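Local coordinates for carbohydrate oxidase (Microdochium nivale, PDB 3RJA), which oxidises the C1 hydroxyl of mono-, oligo- and polysaccharides to lactones, using covalently bound FAD and reducing molecular oxygen to hydrogen peroxide, at residues 70-75 / 387-392; 118-123 / 293-298; 368-373 / 378-383. One frame throughout, in Å; residues are numbered along the deposited sequence.

Contact 1: 70-75 / 387-392; sequences HSYASF and QFYDRY. With FAD (flavin-adenine dinucleotide), chain B.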
loop_
_atom_site.group_PDB
_atom_site.type_symbol
_atom_site.label_atom_id
_atom_site.label_comp_id
_atom_site.label_asym_id
_atom_site.label_seq_id
_atom_site.Cartn_x
_atom_site.Cartn_y
_atom_site.Cartn_z
ATOM N N HIS A 70 -7.575 -2.625 4.925
ATOM C CA HIS A 70 -7.483 -2.514 3.477
ATOM C C HIS A 70 -6.763 -3.633 2.713
ATOM O O HIS A 70 -6.758 -3.626 1.473
ATOM C CB HIS A 70 -7.017 -1.108 3.076
ATOM C CG HIS A 70 -8.156 -0.146 2.959
ATOM N ND1 HIS A 70 -8.710 0.201 1.745
ATOM C CD2 HIS A 70 -8.904 0.470 3.909
ATOM C CE1 HIS A 70 -9.735 1.018 1.955
ATOM N NE2 HIS A 70 -9.872 1.198 3.257
ATOM N N SER A 71 -6.216 -4.622 3.423
ATOM C CA SER A 71 -5.662 -5.794 2.716
ATOM C C SER A 71 -6.613 -6.325 1.626
ATOM O O SER A 71 -7.768 -6.695 1.907
ATOM C CB SER A 71 -5.380 -6.945 3.647
ATOM O OG SER A 71 -4.919 -8.045 2.890
ATOM N N TYR A 72 -6.106 -6.394 0.391
ATOM C CA TYR A 72 -6.924 -6.862 -0.736
ATOM C C TYR A 72 -7.199 -8.343 -0.543
ATOM O O TYR A 72 -8.139 -8.884 -1.120
ATOM C CB TYR A 72 -6.208 -6.624 -2.056
ATOM C CG TYR A 72 -6.058 -5.167 -2.476
ATOM C CD1 TYR A 72 -6.665 -4.121 -1.764
ATOM C CD2 TYR A 72 -5.334 -4.839 -3.636
ATOM C CE1 TYR A 72 -6.553 -2.783 -2.205
ATOM C CE2 TYR A 72 -5.200 -3.553 -4.060
ATOM C CZ TYR A 72 -5.812 -2.512 -3.355
ATOM O OH TYR A 72 -5.657 -1.217 -3.816
ATOM N N ALA A 73 -6.371 -8.993 0.286
ATOM C CA ALA A 73 -6.510 -10.418 0.602
ATOM C C ALA A 73 -7.207 -10.716 1.946
ATOM O O ALA A 73 -7.347 -11.896 2.335
ATOM C CB ALA A 73 -5.114 -11.107 0.572
ATOM N N SER A 74 -7.650 -9.674 2.646
ATOM C CA SER A 74 -8.148 -9.808 4.027
ATOM C C SER A 74 -7.126 -10.432 4.956
ATOM O O SER A 74 -7.504 -11.198 5.861
ATOM C CB SER A 74 -9.444 -10.640 4.085
ATOM O OG SER A 74 -10.447 -10.003 3.336
ATOM N N PHE A 75 -5.830 -10.145 4.729
ATOM C CA PHE A 75 -4.800 -10.689 5.598
ATOM C C PHE A 75 -4.843 -10.155 7.050
ATOM O O PHE A 75 -4.211 -10.731 7.938
ATOM C CB PHE A 75 -3.405 -10.535 4.976
ATOM C CG PHE A 75 -3.138 -11.475 3.812
ATOM C CD1 PHE A 75 -3.840 -12.671 3.677
ATOM C CD2 PHE A 75 -2.152 -11.164 2.872
ATOM C CE1 PHE A 75 -3.557 -13.563 2.595
ATOM C CE2 PHE A 75 -1.849 -12.042 1.791
ATOM C CZ PHE A 75 -2.577 -13.241 1.655
ATOM N N GLN A 387 -0.736 -1.319 -10.852
ATOM C CA GLN A 387 -1.913 -1.906 -10.237
ATOM C C GLN A 387 -2.953 -2.283 -11.297
ATOM O O GLN A 387 -3.228 -1.495 -12.224
ATOM C CB GLN A 387 -2.528 -0.963 -9.185
ATOM C CG GLN A 387 -3.752 -1.623 -8.489
ATOM C CD GLN A 387 -4.270 -0.881 -7.275
ATOM O OE1 GLN A 387 -4.917 -1.485 -6.407
ATOM N NE2 GLN A 387 -4.035 0.450 -7.218
ATOM N N PHE A 388 -3.507 -3.494 -11.138
ATOM C CA PHE A 388 -4.596 -4.047 -11.928
ATOM C C PHE A 388 -5.729 -4.319 -10.949
ATOM O O PHE A 388 -5.509 -4.956 -9.917
ATOM C CB PHE A 388 -4.191 -5.405 -12.528
ATOM C CG PHE A 388 -3.057 -5.351 -13.522
ATOM C CD1 PHE A 388 -3.296 -5.044 -14.870
ATOM C CD2 PHE A 388 -1.772 -5.653 -13.121
ATOM C CE1 PHE A 388 -2.250 -5.017 -15.795
ATOM C CE2 PHE A 388 -0.711 -5.636 -14.027
ATOM C CZ PHE A 388 -0.949 -5.318 -15.375
ATOM N N TYR A 389 -6.932 -3.853 -11.261
ATOM C CA TYR A 389 -8.075 -3.874 -10.302
ATOM C C TYR A 389 -9.353 -4.224 -11.074
ATOM O O TYR A 389 -9.605 -3.636 -12.118
ATOM C CB TYR A 389 -8.252 -2.502 -9.686
ATOM C CG TYR A 389 -8.931 -2.424 -8.324
ATOM C CD1 TYR A 389 -8.179 -2.482 -7.152
ATOM C CD2 TYR A 389 -10.316 -2.222 -8.202
ATOM C CE1 TYR A 389 -8.766 -2.367 -5.903
ATOM C CE2 TYR A 389 -10.914 -2.093 -6.930
ATOM C CZ TYR A 389 -10.115 -2.169 -5.795
ATOM O OH TYR A 389 -10.655 -2.063 -4.533
ATOM N N ASP A 390 -10.130 -5.159 -10.537
ATOM C CA ASP A 390 -11.269 -5.771 -11.205
ATOM C C ASP A 390 -12.452 -5.815 -10.221
ATOM O O ASP A 390 -12.510 -6.666 -9.333
ATOM C CB ASP A 390 -10.861 -7.174 -11.621
ATOM C CG ASP A 390 -11.882 -7.862 -12.500
ATOM O OD1 ASP A 390 -12.927 -7.229 -12.824
ATOM O OD2 ASP A 390 -11.631 -9.059 -12.838
ATOM N N ARG A 391 -13.384 -4.887 -10.377
ATOM C CA ARG A 391 -14.416 -4.697 -9.362
ATOM C C ARG A 391 -15.889 -4.907 -9.818
ATOM O O ARG A 391 -16.377 -4.225 -10.705
ATOM C CB ARG A 391 -14.275 -3.310 -8.721
ATOM C CG ARG A 391 -15.374 -3.024 -7.714
ATOM C CD ARG A 391 -15.155 -1.755 -6.933
ATOM N NE ARG A 391 -15.491 -0.523 -7.652
ATOM C CZ ARG A 391 -14.773 0.619 -7.568
ATOM N NH1 ARG A 391 -13.616 0.694 -6.853
ATOM N NH2 ARG A 391 -15.186 1.700 -8.225
ATOM N N TYR A 392 -16.578 -5.826 -9.141
ATOM C CA TYR A 392 -18.008 -6.042 -9.297
ATOM C C TYR A 392 -18.800 -5.266 -8.235
ATOM O O TYR A 392 -18.229 -4.756 -7.244
ATOM C CB TYR A 392 -18.314 -7.530 -9.197
ATOM C CG TYR A 392 -17.941 -8.320 -10.435
ATOM C CD1 TYR A 392 -16.609 -8.664 -10.691
ATOM C CD2 TYR A 392 -18.927 -8.718 -11.363
ATOM C CE1 TYR A 392 -16.254 -9.393 -11.814
ATOM C CE2 TYR A 392 -18.594 -9.440 -12.500
ATOM C CZ TYR A 392 -17.264 -9.770 -12.726
ATOM O OH TYR A 392 -16.929 -10.496 -13.828
HETATM P PA FAD B . -4.804 -4.306 7.105
HETATM O O1A FAD B . -5.362 -3.918 8.448
HETATM O O2A FAD B . -5.696 -5.200 6.281
HETATM O O5B FAD B . -3.394 -5.040 7.321
HETATM C C5B FAD B . -2.542 -5.271 6.205
HETATM C C4B FAD B . -1.398 -6.201 6.646
HETATM O O4B FAD B . -0.599 -5.544 7.631
HETATM C C3B FAD B . -1.895 -7.496 7.286
HETATM O O3B FAD B . -0.917 -8.516 7.073
HETATM C C2B FAD B . -1.889 -7.124 8.765
HETATM O O2B FAD B . -1.847 -8.194 9.679
HETATM C C1B FAD B . -0.632 -6.269 8.830
HETATM N N9A FAD B . -0.714 -5.333 9.948
HETATM C C8A FAD B . -1.767 -4.489 10.286
HETATM N N7A FAD B . -1.390 -3.807 11.401
HETATM C C5A FAD B . -0.146 -4.178 11.743
HETATM C C6A FAD B . 0.690 -3.789 12.795
HETATM N N6A FAD B . 0.292 -2.857 13.690
HETATM N N1A FAD B . 1.948 -4.361 12.867
HETATM C C2A FAD B . 2.348 -5.327 11.949
HETATM N N3A FAD B . 1.511 -5.743 10.933
HETATM C C4A FAD B . 0.285 -5.154 10.839
HETATM N N1 FAD B . -1.373 1.423 -1.464
HETATM C C2 FAD B . -0.370 2.325 -1.838
HETATM O O2 FAD B . 0.830 2.048 -1.722
HETATM N N3 FAD B . -0.779 3.578 -2.288
HETATM C C4 FAD B . -2.081 4.040 -2.290
HETATM O O4 FAD B . -2.350 5.222 -2.601
HETATM C C4X FAD B . -3.120 3.023 -1.936
HETATM N N5 FAD B . -4.399 3.358 -1.927
HETATM C C5X FAD B . -5.371 2.482 -1.504
HETATM C C6 FAD B . -6.727 2.889 -1.412
HETATM C C7 FAD B . -7.687 2.061 -0.861
HETATM C C7M FAD B . -9.162 2.508 -0.781
HETATM C C8 FAD B . -7.280 0.842 -0.268
HETATM C C8M FAD B . -8.290 -0.089 0.371
HETATM C C9 FAD B . -5.973 0.399 -0.409
HETATM C C9A FAD B . -4.989 1.215 -1.003
HETATM N N10 FAD B . -3.621 0.852 -1.032
HETATM C C10 FAD B . -2.672 1.704 -1.577
HETATM C "C1'" FAD B . -3.211 -0.496 -0.520
HETATM C "C2'" FAD B . -2.735 -0.397 0.923
HETATM O "O2'" FAD B . -1.445 0.201 0.952
HETATM C "C3'" FAD B . -2.626 -1.779 1.526
HETATM O "O3'" FAD B . -3.843 -2.476 1.367
HETATM C "C4'" FAD B . -2.239 -1.667 3.010
HETATM O "O4'" FAD B . -1.579 -2.832 3.399
HETATM C "C5'" FAD B . -3.458 -1.397 3.896
HETATM O "O5'" FAD B . -3.051 -1.276 5.231
HETATM P P FAD B . -4.148 -1.523 6.404
HETATM O O1P FAD B . -3.544 -1.247 7.748
HETATM O O2P FAD B . -5.396 -0.685 6.118
HETATM O O3P FAD B . -4.476 -3.066 6.133
#

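Contact 2: 118-123 / 293-298; sequences VLNDKY and LNWIES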
loop_
_atom_site.group_PDB
_atom_site.type_symbol
_atom_site.label_atom_id
_atom_site.label_comp_id
_atom_site.label_asym_id
_atom_site.label_seq_id
_atom_site.Cartn_x
_atom_site.Cartn_y
_atom_site.Cartn_z
ATOM N N VAL A 118 -4.618 15.467 11.320
ATOM C CA VAL A 118 -4.022 15.825 12.609
ATOM C C VAL A 118 -2.666 16.474 12.409
ATOM O O VAL A 118 -2.430 17.554 12.941
ATOM C CB VAL A 118 -3.933 14.620 13.614
ATOM C CG1 VAL A 118 -3.283 15.049 14.955
ATOM C CG2 VAL A 118 -5.323 14.040 13.888
ATOM N N LEU A 119 -1.790 15.867 11.619
ATOM C CA LEU A 119 -0.466 16.465 11.398
ATOM C C LEU A 119 -0.552 17.849 10.723
ATOM O O LEU A 119 0.194 18.767 11.077
ATOM C CB LEU A 119 0.447 15.547 10.556
ATOM C CG LEU A 119 1.017 14.243 11.134
ATOM C CD1 LEU A 119 1.882 13.554 10.046
ATOM C CD2 LEU A 119 1.856 14.443 12.443
ATOM N N ASN A 120 -1.454 18.008 9.757
ATOM C CA ASN A 120 -1.631 19.340 9.138
ATOM C C ASN A 120 -2.212 20.414 10.106
ATOM O O ASN A 120 -1.602 21.454 10.358
ATOM C CB ASN A 120 -2.511 19.253 7.895
ATOM C CG ASN A 120 -2.695 20.597 7.242
ATOM O OD1 ASN A 120 -3.736 21.251 7.439
ATOM N ND2 ASN A 120 -1.677 21.052 6.514
ATOM N N ASP A 121 -3.384 20.127 10.647
ATOM C CA ASP A 121 -4.193 21.105 11.358
ATOM C C ASP A 121 -3.572 21.435 12.719
ATOM O O ASP A 121 -3.570 22.580 13.151
ATOM C CB ASP A 121 -5.619 20.562 11.565
ATOM C CG ASP A 121 -6.420 20.439 10.266
ATOM O OD1 ASP A 121 -5.919 20.762 9.169
ATOM O OD2 ASP A 121 -7.582 19.993 10.345
ATOM N N LYS A 122 -3.051 20.422 13.395
ATOM C CA LYS A 122 -2.462 20.632 14.696
ATOM C C LYS A 122 -0.993 21.056 14.596
ATOM O O LYS A 122 -0.526 21.856 15.410
ATOM C CB LYS A 122 -2.633 19.369 15.554
ATOM C CG LYS A 122 -2.533 19.603 17.032
ATOM C CD LYS A 122 -2.900 18.343 17.801
ATOM C CE LYS A 122 -2.348 18.416 19.220
ATOM N NZ LYS A 122 -3.271 19.179 20.110
ATOM N N TYR A 123 -0.251 20.561 13.606
ATOM C CA TYR A 123 1.204 20.837 13.625
ATOM C C TYR A 123 1.834 21.487 12.393
ATOM O O TYR A 123 3.018 21.810 12.403
ATOM C CB TYR A 123 1.989 19.578 13.987
ATOM C CG TYR A 123 1.553 18.895 15.269
ATOM C CD1 TYR A 123 1.796 19.483 16.517
ATOM C CD2 TYR A 123 0.934 17.631 15.239
ATOM C CE1 TYR A 123 1.430 18.836 17.704
ATOM C CE2 TYR A 123 0.546 16.979 16.430
ATOM C CZ TYR A 123 0.808 17.591 17.651
ATOM O OH TYR A 123 0.440 16.967 18.818
ATOM N N LEU A 293 -3.275 24.172 -5.258
ATOM C CA LEU A 293 -3.692 23.546 -3.998
ATOM C C LEU A 293 -2.640 23.758 -2.937
ATOM O O LEU A 293 -1.439 23.835 -3.250
ATOM C CB LEU A 293 -3.862 22.019 -4.176
ATOM C CG LEU A 293 -4.875 21.483 -5.202
ATOM C CD1 LEU A 293 -4.566 20.039 -5.568
ATOM C CD2 LEU A 293 -6.298 21.604 -4.682
ATOM N N ASN A 294 -3.066 23.809 -1.678
ATOM C CA ASN A 294 -2.114 23.583 -0.602
ATOM C C ASN A 294 -2.140 22.106 -0.190
ATOM O O ASN A 294 -2.895 21.295 -0.778
ATOM C CB ASN A 294 -2.354 24.534 0.593
ATOM C CG ASN A 294 -3.670 24.270 1.293
ATOM O OD1 ASN A 294 -4.220 23.163 1.245
ATOM N ND2 ASN A 294 -4.193 25.299 1.949
ATOM N N TRP A 295 -1.304 21.758 0.796
ATOM C CA TRP A 295 -1.209 20.385 1.272
ATOM C C TRP A 295 -2.566 19.731 1.589
ATOM O O TRP A 295 -2.924 18.718 0.978
ATOM C CB TRP A 295 -0.322 20.278 2.520
ATOM C CG TRP A 295 -0.224 18.856 2.974
ATOM C CD1 TRP A 295 -0.734 18.325 4.117
ATOM C CD2 TRP A 295 0.404 17.769 2.264
ATOM N NE1 TRP A 295 -0.451 16.970 4.182
ATOM C CE2 TRP A 295 0.240 16.604 3.053
ATOM C CE3 TRP A 295 1.093 17.673 1.050
ATOM C CZ2 TRP A 295 0.762 15.352 2.672
ATOM C CZ3 TRP A 295 1.627 16.425 0.668
ATOM C CH2 TRP A 295 1.465 15.278 1.485
ATOM N N ILE A 296 -3.306 20.293 2.553
ATOM C CA ILE A 296 -4.531 19.619 3.012
ATOM C C ILE A 296 -5.565 19.511 1.880
ATOM O O ILE A 296 -6.305 18.519 1.754
ATOM C CB ILE A 296 -5.109 20.237 4.340
ATOM C CG1 ILE A 296 -6.071 19.267 5.032
ATOM C CG2 ILE A 296 -5.785 21.604 4.102
ATOM C CD1 ILE A 296 -5.468 17.891 5.393
ATOM N N GLU A 297 -5.580 20.531 1.033
ATOM C CA GLU A 297 -6.425 20.521 -0.143
ATOM C C GLU A 297 -6.050 19.408 -1.102
ATOM O O GLU A 297 -6.944 18.782 -1.684
ATOM C CB GLU A 297 -6.368 21.876 -0.846
ATOM C CG GLU A 297 -7.145 22.967 -0.092
ATOM C CD GLU A 297 -6.878 24.370 -0.627
ATOM O OE1 GLU A 297 -5.886 24.575 -1.385
ATOM O OE2 GLU A 297 -7.659 25.284 -0.264
ATOM N N SER A 298 -4.740 19.146 -1.266
ATOM C CA SER A 298 -4.305 18.055 -2.150
ATOM C C SER A 298 -4.743 16.708 -1.572
ATOM O O SER A 298 -5.167 15.822 -2.307
ATOM C CB SER A 298 -2.781 18.073 -2.396
ATOM O OG SER A 298 -2.061 17.667 -1.234
#

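Contact 3: 368-373 / 378-383; sequences TKVTNA and PHRDKL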
loop_
_atom_site.group_PDB
_atom_site.type_symbol
_atom_site.label_atom_id
_atom_site.label_comp_id
_atom_site.label_asym_id
_atom_site.label_seq_id
_atom_site.Cartn_x
_atom_site.Cartn_y
_atom_site.Cartn_z
ATOM N N THR A 368 13.967 6.011 -5.115
ATOM C CA THR A 368 15.198 5.314 -5.571
ATOM C C THR A 368 16.465 5.759 -4.854
ATOM O O THR A 368 17.519 5.182 -5.077
ATOM C CB THR A 368 15.468 5.555 -7.085
ATOM O OG1 THR A 368 15.893 6.924 -7.311
ATOM C CG2 THR A 368 14.263 5.280 -7.891
ATOM N N LYS A 369 16.385 6.806 -4.038
ATOM C CA LYS A 369 17.531 7.226 -3.234
ATOM C C LYS A 369 17.805 6.292 -2.039
ATOM O O LYS A 369 18.834 6.412 -1.390
ATOM C CB LYS A 369 17.383 8.679 -2.771
ATOM C CG LYS A 369 17.073 9.701 -3.911
ATOM C CD LYS A 369 18.143 9.682 -5.004
ATOM C CE LYS A 369 17.850 10.681 -6.099
ATOM N NZ LYS A 369 18.745 10.408 -7.222
ATOM N N VAL A 370 16.876 5.378 -1.737
ATOM C CA VAL A 370 17.163 4.282 -0.832
ATOM C C VAL A 370 17.460 3.062 -1.706
ATOM O O VAL A 370 16.800 2.850 -2.730
ATOM C CB VAL A 370 15.991 4.032 0.136
ATOM C CG1 VAL A 370 16.288 2.880 1.104
ATOM C CG2 VAL A 370 15.660 5.316 0.928
ATOM N N THR A 371 18.471 2.268 -1.357
ATOM C CA THR A 371 18.717 1.052 -2.155
ATOM C C THR A 371 17.950 -0.149 -1.600
ATOM O O THR A 371 17.475 -0.126 -0.472
ATOM C CB THR A 371 20.191 0.663 -2.151
ATOM O OG1 THR A 371 20.538 0.197 -0.843
ATOM C CG2 THR A 371 21.108 1.871 -2.538
ATOM N N ASN A 372 17.891 -1.222 -2.370
ATOM C CA ASN A 372 17.303 -2.459 -1.877
ATOM C C ASN A 372 17.936 -3.053 -0.613
ATOM O O ASN A 372 17.250 -3.743 0.133
ATOM C CB ASN A 372 17.297 -3.505 -2.985
ATOM C CG ASN A 372 16.119 -3.339 -3.929
ATOM O OD1 ASN A 372 15.091 -2.722 -3.570
ATOM N ND2 ASN A 372 16.248 -3.897 -5.143
ATOM N N ALA A 373 19.231 -2.814 -0.397
ATOM C CA ALA A 373 19.939 -3.357 0.767
ATOM C C ALA A 373 19.548 -2.636 2.043
ATOM O O ALA A 373 19.698 -3.186 3.122
ATOM C CB ALA A 373 21.513 -3.250 0.569
ATOM N N PRO A 378 11.861 -4.173 -1.493
ATOM C CA PRO A 378 12.734 -4.768 -2.537
ATOM C C PRO A 378 12.568 -4.197 -3.930
ATOM O O PRO A 378 13.114 -4.769 -4.889
ATOM C CB PRO A 378 12.219 -6.210 -2.619
ATOM C CG PRO A 378 10.699 -6.059 -2.300
ATOM C CD PRO A 378 10.522 -4.797 -1.491
ATOM N N HIS A 379 11.809 -3.116 -4.069
ATOM C CA HIS A 379 11.465 -2.642 -5.411
ATOM C C HIS A 379 12.230 -1.377 -5.818
ATOM O O HIS A 379 11.793 -0.650 -6.718
ATOM C CB HIS A 379 9.962 -2.369 -5.512
ATOM C CG HIS A 379 9.105 -3.503 -5.066
ATOM N ND1 HIS A 379 9.091 -4.728 -5.706
ATOM C CD2 HIS A 379 8.205 -3.591 -4.056
ATOM C CE1 HIS A 379 8.220 -5.525 -5.107
ATOM N NE2 HIS A 379 7.662 -4.855 -4.104
ATOM N N ARG A 380 13.342 -1.090 -5.136
ATOM C CA ARG A 380 14.054 0.194 -5.383
ATOM C C ARG A 380 14.649 0.287 -6.802
ATOM O O ARG A 380 15.004 1.380 -7.258
ATOM C CB ARG A 380 15.168 0.418 -4.337
ATOM C CG ARG A 380 14.694 0.393 -2.874
ATOM C CD ARG A 380 13.728 1.549 -2.472
ATOM N NE ARG A 380 13.431 1.448 -1.047
ATOM C CZ ARG A 380 12.839 2.375 -0.277
ATOM N NH1 ARG A 380 12.489 3.580 -0.756
ATOM N NH2 ARG A 380 12.612 2.089 1.012
ATOM N N ASP A 381 14.795 -0.871 -7.468
ATOM C CA ASP A 381 15.393 -0.934 -8.802
ATOM C C ASP A 381 14.299 -1.072 -9.845
ATOM O O ASP A 381 14.548 -1.540 -10.961
ATOM C CB ASP A 381 16.379 -2.120 -8.906
ATOM C CG ASP A 381 15.734 -3.461 -8.549
ATOM O OD1 ASP A 381 14.595 -3.490 -7.987
ATOM O OD2 ASP A 381 16.355 -4.512 -8.834
ATOM N N LYS A 382 13.072 -0.734 -9.455
ATOM C CA LYS A 382 11.905 -0.822 -10.370
ATOM C C LYS A 382 11.374 0.555 -10.701
ATOM O O LYS A 382 11.064 1.341 -9.799
ATOM C CB LYS A 382 10.765 -1.674 -9.786
ATOM C CG LYS A 382 11.197 -3.054 -9.210
ATOM C CD LYS A 382 11.970 -3.914 -10.261
ATOM C CE LYS A 382 12.007 -5.406 -9.916
ATOM N NZ LYS A 382 12.854 -5.685 -8.731
ATOM N N LEU A 383 11.254 0.834 -11.995
ATOM C CA LEU A 383 10.767 2.100 -12.480
ATOM C C LEU A 383 9.248 2.186 -12.363
ATOM O O LEU A 383 8.705 3.230 -11.939
ATOM C CB LEU A 383 11.214 2.338 -13.958
ATOM C CG LEU A 383 10.891 3.744 -14.477
ATOM C CD1 LEU A 383 11.993 4.296 -15.378
ATOM C CD2 LEU A 383 9.542 3.803 -15.193
HETATM O O HOH W 1 14.921 -0.715 0.343
#

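Contact 1: 70-75 / 387-392
At the sugar pocket beside the flavin, Y72 of the FAD-binding part reaches across to Q387 and Y389 on strand 384-392. Its hydroxyl does the polar work: Y72 OH donates to Q387 OE1 at 2.7 Å, in the carbonyl plane and on a lone pair of the amide oxygen. Q387 sends its side chain out extended, CG anti to the backbone N (chi1 -178°), which carries the amide up to the hydroxyl at the rim of the phenol; ring and amide planes lie only 17° apart. Y389 approaches differently. Its CE1 edge points at the face of Y72 in a T-shaped stack, 3.9 Å from Y72 CZ, with the planes at 78°. The far end of Y389 belongs to another partner, E317, which its hydroxyl meets by a hydrogen bond. All three residues also grip the bound substrate analogue: the hydroxyls of Y72 and Y389 bond to it, and Q387 NE2 adds a weak bond. The arrangement is consistent with the oxygen-dependent FAD-linked oxidoreductase family, in which a broad antiparallel sheet, here carrying Q387 and Y389, roofs the sugar site over the flavin. The loop holding Y72 is itself tied to the cofactor. H70 ND1 is covalently linked to FAD C8M (1.5 Å), the backbone N of H70 bonds to FAD O2P at 3.2 Å, and that of S71 to FAD O2A at 3.0 Å. Y72 CE1 lies 3.7 Å from FAD C9, on the side of the phenol toward the flavin's dimethylbenzene end. From S71 the chain enters a type I turn that ends at S74. There S71 OG takes N-H groups from A73, forming an ST turn, and from F75, with F75 N at 2.9 Å.

Contact 2: 118-123 / 293-298
The indole of W295 meets the amide of N120 at its edge, near CD1, with the two planes 35° apart, while S298 OG lies over one indole face, 3.8 Å above the plane and offset toward the rim. That hydroxyl is held there by donating to the carbonyl oxygen of its own helix: S298 OG to W295 O is 2.6 Å, on a lone pair. P208, S149 and L211 also touch the W295 side chain. N120 extends from helix 112-123 with CG anti to the backbone N (chi1 -180°), which carries the amide across to helix 295-301. Beyond the indole edge it rests on the branch point of I296, where N120 CG stands 3.8 Å from I296 CB; farther back, N120 CB is 4.1 Å from I296 CD1. The start of helix 295-301 is fastened by a capping box. N294, at the N-cap, accepts from E297 N through OD1 at 3.0 Å, and E297 OE1 in return takes N294 N at 2.9 Å. The contact thus joins a helix of the FAD-binding part to the helix that follows strand 286-293 of the large antiparallel sheet. With an amide set against aliphatic carbon and an aromatic edge, this small interface probably rests on van der Waals contact rather than on directional bonds between the two helices.

Contact 3: 368-373 / 378-383
R380 lies with one face of its guanidinium over V370, whose CB sits 3.6 Å from R380 CZ, above the centre of the plane. The bend at chi2 (-65°) brings R380 CD to 3.3 Å from V370 O and turns the rest of the side chain so that its guanidinium lies over V370. The charged end is well supplied: NH2 pairs with D158 and bonds to T375, NH1 bonds to V367 O, and NE reaches T371 O through a water. N372 holds the arginine's backbone, its OD1 accepting from R380 N at 2.9 Å with the donor tilted 26° from the carbonyl plane. Both segments belong to the long loop between strands 352-359 and 384-392, which folds back on itself here; a type I turn from H379 to K382 presents R380 and D381 to N372. N372 ND2 makes a weak bond to D381 OD1 at 3.3 Å, the two planes nearly perpendicular, and also hydrogen-bonds to E445. D381 OD1 is also salt-bridged to K382 NZ at 2.9 Å. A leucine here would probably leave D158 without its charge partner and V367 O without the N-H it now accepts.

Only contact 1 lies at the active site, bearing on both the flavin and the sugar analogue. Contact 3 lies upstream of its strand: residues 378-383 lead, after three residues, into 387-392, yet the two centres are about 24 Å apart, on opposite sides of the chain's centre. The H379 side chain of contact 3 comes within about 10 Å of the FAD and about 13 Å of the analogue. Contact 2 is the most peripheral of the three, its centre about 28 Å from that of contact 1 and 29 Å from contact 3's. Like contact 1, it bridges the FAD-binding part and the large-sheet part, the W295 side chain lying about 12 Å from the FAD.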